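Side-chain contacts in uncharacterized protein (Aeromonas hydrophila J-1, PDB 6R1J), which is the AhlC component of AHL, a tripartite alpha-pore-forming toxin, and is seen here in its soluble form: residues G38-A42 with A43-Q47; S226-G229 with G230-N234. The protein carries 3 engineered substitutions. One frame throughout, in Å; residues are numbered along the deposited sequence.

How the interactions relate
Both contacts are local, each within a single helix of this almost all-helical protein, so neither closes a long loop. Along the chain, interaction 1 comes first, a proline-kinked wide turn at residues 38-47 of helix 28-70. The chain then runs through helix 78-157 before reaching interaction 2, residues 226-234 near the end of helix 163-236. The two are in series and neither nest nor cross. Their centres lie 31 Å apart and their nearest atoms about 17 Å apart. Interaction 1 faces helices 5-21, 78-157 and 163-236. Interaction 2 faces helices 28-70, 78-157 and 244-264, so both belong to the same helical bundle.

Interaction 1. Residues G38-A42 with A43-Q47; sequences GEVVA and ALLPQ
A wide, pi-type turn with a proline kink joins Val40 to Leu44, Leu45 and Pro46 within helix 28-70. The N of Leu45 reaches back five residues to the O of Val40, 2.9 Å away, and lies nearly on the line of that C=O bond (173°). The N of Leu44 shares the same oxygen in a weak bond of 3.1 Å. One residue earlier the spacing is still that of a regular alpha helix: the N of Ala43 bonds to the O of Glu39 at 2.9 Å. Pro46 has no N-H to give. Its CD instead lies 3.5 Å from the O of Val41, and its CG lies 3.4 Å from the O of Ala42. The short axes before and after the turn differ by 31°.

Val40 and Leu45 carry the apolar part. CG1 of Val40 stands opposite its backbone N (chi1 169°), and its nearest approach to Leu45 is to CG and CD2, the latter at 4.1 Å. The two side chains meet at a slant. CD2 of Leu44 also comes to 4.2 Å from CG1 of Val40. The other methyl of Leu45, CD1, packs on Val41 at CA and CG2.

Val40 also touches Phe207 and Phe211 of helix 163-236 and Ala109 of helix 78-157. Leu44 meets Phe211 and Ala105, while Leu45 turns to Ile10 and Met13 of helix 5-21.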
ATOM      1  N   GLY A  38      -2.460  20.655 -13.721  1.00 34.54           N
ATOM      2  CA  GLY A  38      -2.223  21.267 -15.036  1.00 33.72           C
ATOM      3  C   GLY A  38      -1.777  22.712 -14.897  1.00 36.59           C
ATOM      4  O   GLY A  38      -0.798  23.090 -15.583  1.00 39.97           O
ATOM      5  N   GLU A  39      -2.472  23.486 -14.060  1.00 37.11           N
ATOM      6  CA  GLU A  39      -2.175  24.920 -13.798  1.00 40.35           C
ATOM      7  C   GLU A  39      -0.836  25.044 -13.057  1.00 39.28           C
ATOM      8  O   GLU A  39      -0.146  26.031 -13.257  1.00 39.10           O
ATOM      9  CB  GLU A  39      -3.255  25.575 -12.937  1.00 45.75           C
ATOM     10  CG  GLU A  39      -4.614  25.709 -13.605  1.00 48.64           C
ATOM     11  CD  GLU A  39      -5.769  25.925 -12.626  1.00 53.25           C
ATOM     12  OE1 GLU A  39      -5.548  25.883 -11.376  1.00 49.95           O
ATOM     13  OE2 GLU A  39      -6.912  26.126 -13.101  1.00 64.09           O
ATOM     14  N   VAL A  40      -0.514  24.121 -12.155  1.00 37.71           N
ATOM     15  CA  VAL A  40       0.781  24.164 -11.411  1.00 37.23           C
ATOM     16  C   VAL A  40       1.918  23.999 -12.416  1.00 33.93           C
ATOM     17  O   VAL A  40       2.864  24.769 -12.340  1.00 36.75           O
ATOM     18  CB  VAL A  40       0.845  23.096 -10.305  1.00 32.99           C
ATOM     19  CG1 VAL A  40       2.231  22.945  -9.734  1.00 36.84           C
ATOM     20  CG2 VAL A  40      -0.098  23.456  -9.189  1.00 37.14           C
ATOM     21  N   VAL A  41       1.811  23.036 -13.317  1.00 34.50           N
ATOM     22  CA  VAL A  41       2.877  22.722 -14.303  1.00 39.15           C
ATOM     23  C   VAL A  41       2.982  23.867 -15.321  1.00 42.03           C
ATOM     24  O   VAL A  41       4.131  24.278 -15.610  1.00 40.94           O
ATOM     25  CB  VAL A  41       2.644  21.354 -14.955  1.00 43.15           C
ATOM     26  CG1 VAL A  41       3.509  21.161 -16.188  1.00 44.12           C
ATOM     27  CG2 VAL A  41       2.862  20.251 -13.925  1.00 43.18           C
ATOM     28  N   ALA A  42       1.846  24.410 -15.777  1.00 44.35           N
ATOM     29  CA  ALA A  42       1.791  25.489 -16.796  1.00 44.57           C
ATOM     30  C   ALA A  42       2.262  26.837 -16.232  1.00 44.14           C
ATOM     31  O   ALA A  42       3.061  27.479 -16.880  1.00 43.84           O
ATOM     32  CB  ALA A  42       0.387  25.646 -17.335  1.00 44.63           C
ATOM     33  N   ALA A  43       1.737  27.273 -15.092  1.00 39.14           N
ATOM     34  CA  ALA A  43       1.908  28.647 -14.579  1.00 41.31           C
ATOM     35  C   ALA A  43       2.855  28.717 -13.363  1.00 43.98           C
ATOM     36  O   ALA A  43       3.757  29.555 -13.389  1.00 40.04           O
ATOM     37  CB  ALA A  43       0.541  29.199 -14.262  1.00 41.13           C
ATOM     38  N   LEU A  44       2.743  27.832 -12.364  1.00 39.17           N
ATOM     39  CA  LEU A  44       3.484  28.043 -11.093  1.00 35.03           C
ATOM     40  C   LEU A  44       4.935  27.526 -11.213  1.00 34.63           C
ATOM     41  O   LEU A  44       5.831  28.272 -10.762  1.00 37.69           O
ATOM     42  CB  LEU A  44       2.716  27.410  -9.928  1.00 38.06           C
ATOM     43  CG  LEU A  44       3.436  27.394  -8.573  1.00 37.78           C
ATOM     44  CD1 LEU A  44       3.639  28.791  -8.024  1.00 37.08           C
ATOM     45  CD2 LEU A  44       2.668  26.535  -7.565  1.00 40.86           C
ATOM     46  N   LEU A  45       5.203  26.392 -11.862  1.00 35.30           N
ATOM     47  CA  LEU A  45       6.599  25.872 -11.886  1.00 37.93           C
ATOM     48  C   LEU A  45       7.505  26.837 -12.659  1.00 42.19           C
ATOM     49  O   LEU A  45       8.628  27.043 -12.228  1.00 41.07           O
ATOM     50  CB  LEU A  45       6.651  24.427 -12.354  1.00 37.60           C
ATOM     51  CG  LEU A  45       5.887  23.444 -11.464  1.00 37.36           C
ATOM     52  CD1 LEU A  45       6.113  22.030 -11.926  1.00 41.03           C
ATOM     53  CD2 LEU A  45       6.239  23.601  -9.991  1.00 37.12           C
ATOM     54  N   PRO A  46       7.086  27.487 -13.770  1.00 42.97           N
ATOM     55  CA  PRO A  46       7.886  28.568 -14.367  1.00 38.18           C
ATOM     56  C   PRO A  46       8.162  29.732 -13.395  1.00 36.41           C
ATOM     57  O   PRO A  46       9.270  30.235 -13.388  1.00 37.35           O
ATOM     58  CB  PRO A  46       7.053  28.983 -15.598  1.00 41.06           C
ATOM     59  CG  PRO A  46       6.330  27.699 -15.965  1.00 41.46           C
ATOM     60  CD  PRO A  46       5.932  27.136 -14.613  1.00 41.10           C
ATOM     61  N   GLN A  47       7.194  30.140 -12.564  1.00 35.99           N
ATOM     62  CA  GLN A  47       7.388  31.207 -11.561  1.00 35.27           C
ATOM     63  C   GLN A  47       8.379  30.721 -10.500  1.00 37.63           C
ATOM     64  O   GLN A  47       9.183  31.558 -10.009  1.00 36.15           O
ATOM     65  CB  GLN A  47       6.090  31.666 -10.890  1.00 42.08           C
ATOM     66  CG  GLN A  47       5.112  32.363 -11.831  1.00 47.34           C
ATOM     67  CD  GLN A  47       3.761  32.559 -11.175  1.00 54.36           C
ATOM     68  OE1 GLN A  47       3.328  31.778 -10.333  1.00 47.77           O
ATOM     69  NE2 GLN A  47       3.056  33.598 -11.580  1.00 59.33           N
TER

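Interaction 2. Residues S226-G229 with G230-N234; sequences SLLG and GDIAN
Leu228 lies alongside Ile232 one helical turn further on, with the two side chains pointing the same way. The touch is between CD1 of Leu228 and CG1 of Ile232, 4.2 Å apart. CG of Leu228 is trans to its own N (chi1 171°), whereas CG1 of Ile232 sits beside its N (chi1 -69°). This second setting also brings CG1 of Ile232 over the O of Leu228, at 3.4 Å.

The backbone beneath is regular alpha helix. The N of Ile232 bonds to the O of Leu228 at 3.0 Å, and the N of Asp231 to the O of Leu227 at 3.1 Å. Both donors lie in the carbonyl plane. The N of Gly230 bonds to the O of Ser226, and the N of Ala233 to the O of Gly229; in these two the donor is tilted from that plane. Gly229 and Gly230 are adjacent and keep helical angles, so the pair does not break the helix here.

The CB of Asp231 packs 3.5 Å from the O of Leu228. Its carboxylate lies near the O of Leu227, with OD2 3.7 Å away. Leu228 continues onto Phe58 and Leu62 of helix 28-70, and Ile232 onto Val85 and Val88 of helix 78-157.

The contact therefore joins two kinds of chemistry. Its leucine and isoleucine give an apolar ridge to the bundle. Its buried aspartate forms a salt bridge from OD2 to NZ of Lys152 of the third subunit. That charge pair would be expected to keep Asp231 ionised, and it ties this helix to another copy of the protein.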
ATOM      1  N   SER A 226      15.325  35.772   5.580  1.00 39.28           N
ATOM      2  CA  SER A 226      14.942  36.489   6.821  1.00 39.40           C
ATOM      3  C   SER A 226      16.144  36.567   7.777  1.00 38.14           C
ATOM      4  O   SER A 226      16.367  37.601   8.433  1.00 35.66           O
ATOM      5  CB  SER A 226      13.705  35.866   7.479  1.00 45.82           C
ATOM      6  OG  SER A 226      13.399  36.603   8.638  1.00 50.37           O
ATOM      7  N   LEU A 227      16.898  35.500   7.943  1.00 37.18           N
ATOM      8  CA  LEU A 227      18.098  35.540   8.812  1.00 37.38           C
ATOM      9  C   LEU A 227      19.103  36.552   8.220  1.00 37.81           C
ATOM     10  O   LEU A 227      19.689  37.330   8.988  1.00 39.30           O
ATOM     11  CB  LEU A 227      18.699  34.137   8.908  1.00 41.98           C
ATOM     12  CG  LEU A 227      17.861  33.044   9.571  1.00 46.67           C
ATOM     13  CD1 LEU A 227      18.579  31.696   9.451  1.00 48.69           C
ATOM     14  CD2 LEU A 227      17.585  33.384  11.025  1.00 45.79           C
ATOM     15  N   LEU A 228      19.238  36.591   6.890  1.00 39.27           N
ATOM     16  CA  LEU A 228      20.150  37.529   6.181  1.00 34.92           C
ATOM     17  C   LEU A 228      19.736  38.966   6.513  1.00 42.36           C
ATOM     18  O   LEU A 228      20.623  39.762   6.897  1.00 41.10           O
ATOM     19  CB  LEU A 228      20.078  37.267   4.681  1.00 39.05           C
ATOM     20  CG  LEU A 228      20.797  38.280   3.787  1.00 39.85           C
ATOM     21  CD1 LEU A 228      22.288  38.322   4.098  1.00 41.43           C
ATOM     22  CD2 LEU A 228      20.593  37.927   2.338  1.00 42.61           C
ATOM     23  N   GLY A 229      18.429  39.269   6.424  1.00 42.37           N
ATOM     24  CA  GLY A 229      17.837  40.561   6.793  1.00 37.37           C
ATOM     25  C   GLY A 229      18.216  40.988   8.194  1.00 36.15           C
ATOM     26  O   GLY A 229      18.536  42.181   8.393  1.00 45.78           O
ATOM     27  N   GLY A 230      18.185  40.059   9.143  1.00 38.52           N
ATOM     28  CA  GLY A 230      18.476  40.321  10.561  1.00 37.09           C
ATOM     29  C   GLY A 230      19.945  40.665  10.768  1.00 43.43           C
ATOM     30  O   GLY A 230      20.274  41.589  11.553  1.00 38.52           O
ATOM     31  N   ASP A 231      20.841  39.933  10.103  1.00 42.81           N
ATOM     32  CA  ASP A 231      22.291  40.249  10.144  1.00 39.51           C
ATOM     33  C   ASP A 231      22.502  41.672   9.610  1.00 34.41           C
ATOM     34  O   ASP A 231      23.157  42.466  10.293  1.00 40.50           O
ATOM     35  CB  ASP A 231      23.077  39.194   9.362  1.00 46.39           C
ATOM     36  CG  ASP A 231      23.156  37.863  10.080  1.00 43.27           C
ATOM     37  OD1 ASP A 231      23.141  37.888  11.320  1.00 40.18           O
ATOM     38  OD2 ASP A 231      23.323  36.819   9.397  1.00 47.03           O
ATOM     39  N   ILE A 232      21.956  42.002   8.450  1.00 34.65           N
ATOM     40  CA  ILE A 232      22.194  43.284   7.752  1.00 39.72           C
ATOM     41  C   ILE A 232      21.673  44.445   8.601  1.00 50.21           C
ATOM     42  O   ILE A 232      22.369  45.482   8.643  1.00 48.08           O
ATOM     43  CB  ILE A 232      21.598  43.253   6.336  1.00 40.65           C
ATOM     44  CG1 ILE A 232      22.365  42.306   5.418  1.00 46.31           C
ATOM     45  CG2 ILE A 232      21.525  44.640   5.732  1.00 47.74           C
ATOM     46  CD1 ILE A 232      23.800  42.744   5.158  1.00 48.17           C
ATOM     47  N   ALA A 233      20.533  44.270   9.272  1.00 46.67           N
ATOM     48  CA  ALA A 233      19.934  45.332  10.116  1.00 50.26           C
ATOM     49  C   ALA A 233      20.779  45.515  11.384  1.00 48.16           C
ATOM     50  O   ALA A 233      20.752  46.596  11.930  1.00 53.10           O
ATOM     51  CB  ALA A 233      18.486  45.019  10.415  1.00 48.33           C
ATOM     52  N   ASN A 234      21.529  44.503  11.822  1.00 46.91           N
ATOM     53  CA  ASN A 234      22.420  44.616  13.009  1.00 54.68           C
ATOM     54  C   ASN A 234      23.681  45.438  12.692  1.00 62.19           C
ATOM     55  O   ASN A 234      24.469  45.666  13.613  1.00 61.94           O
ATOM     56  CB  ASN A 234      22.717  43.255  13.613  1.00 56.62           C
ATOM     57  CG  ASN A 234      21.520  42.777  14.400  1.00 61.88           C
ATOM     58  OD1 ASN A 234      20.842  43.585  15.031  1.00 67.34           O
ATOM     59  ND2 ASN A 234      21.244  41.491  14.346  1.00 55.46           N
TER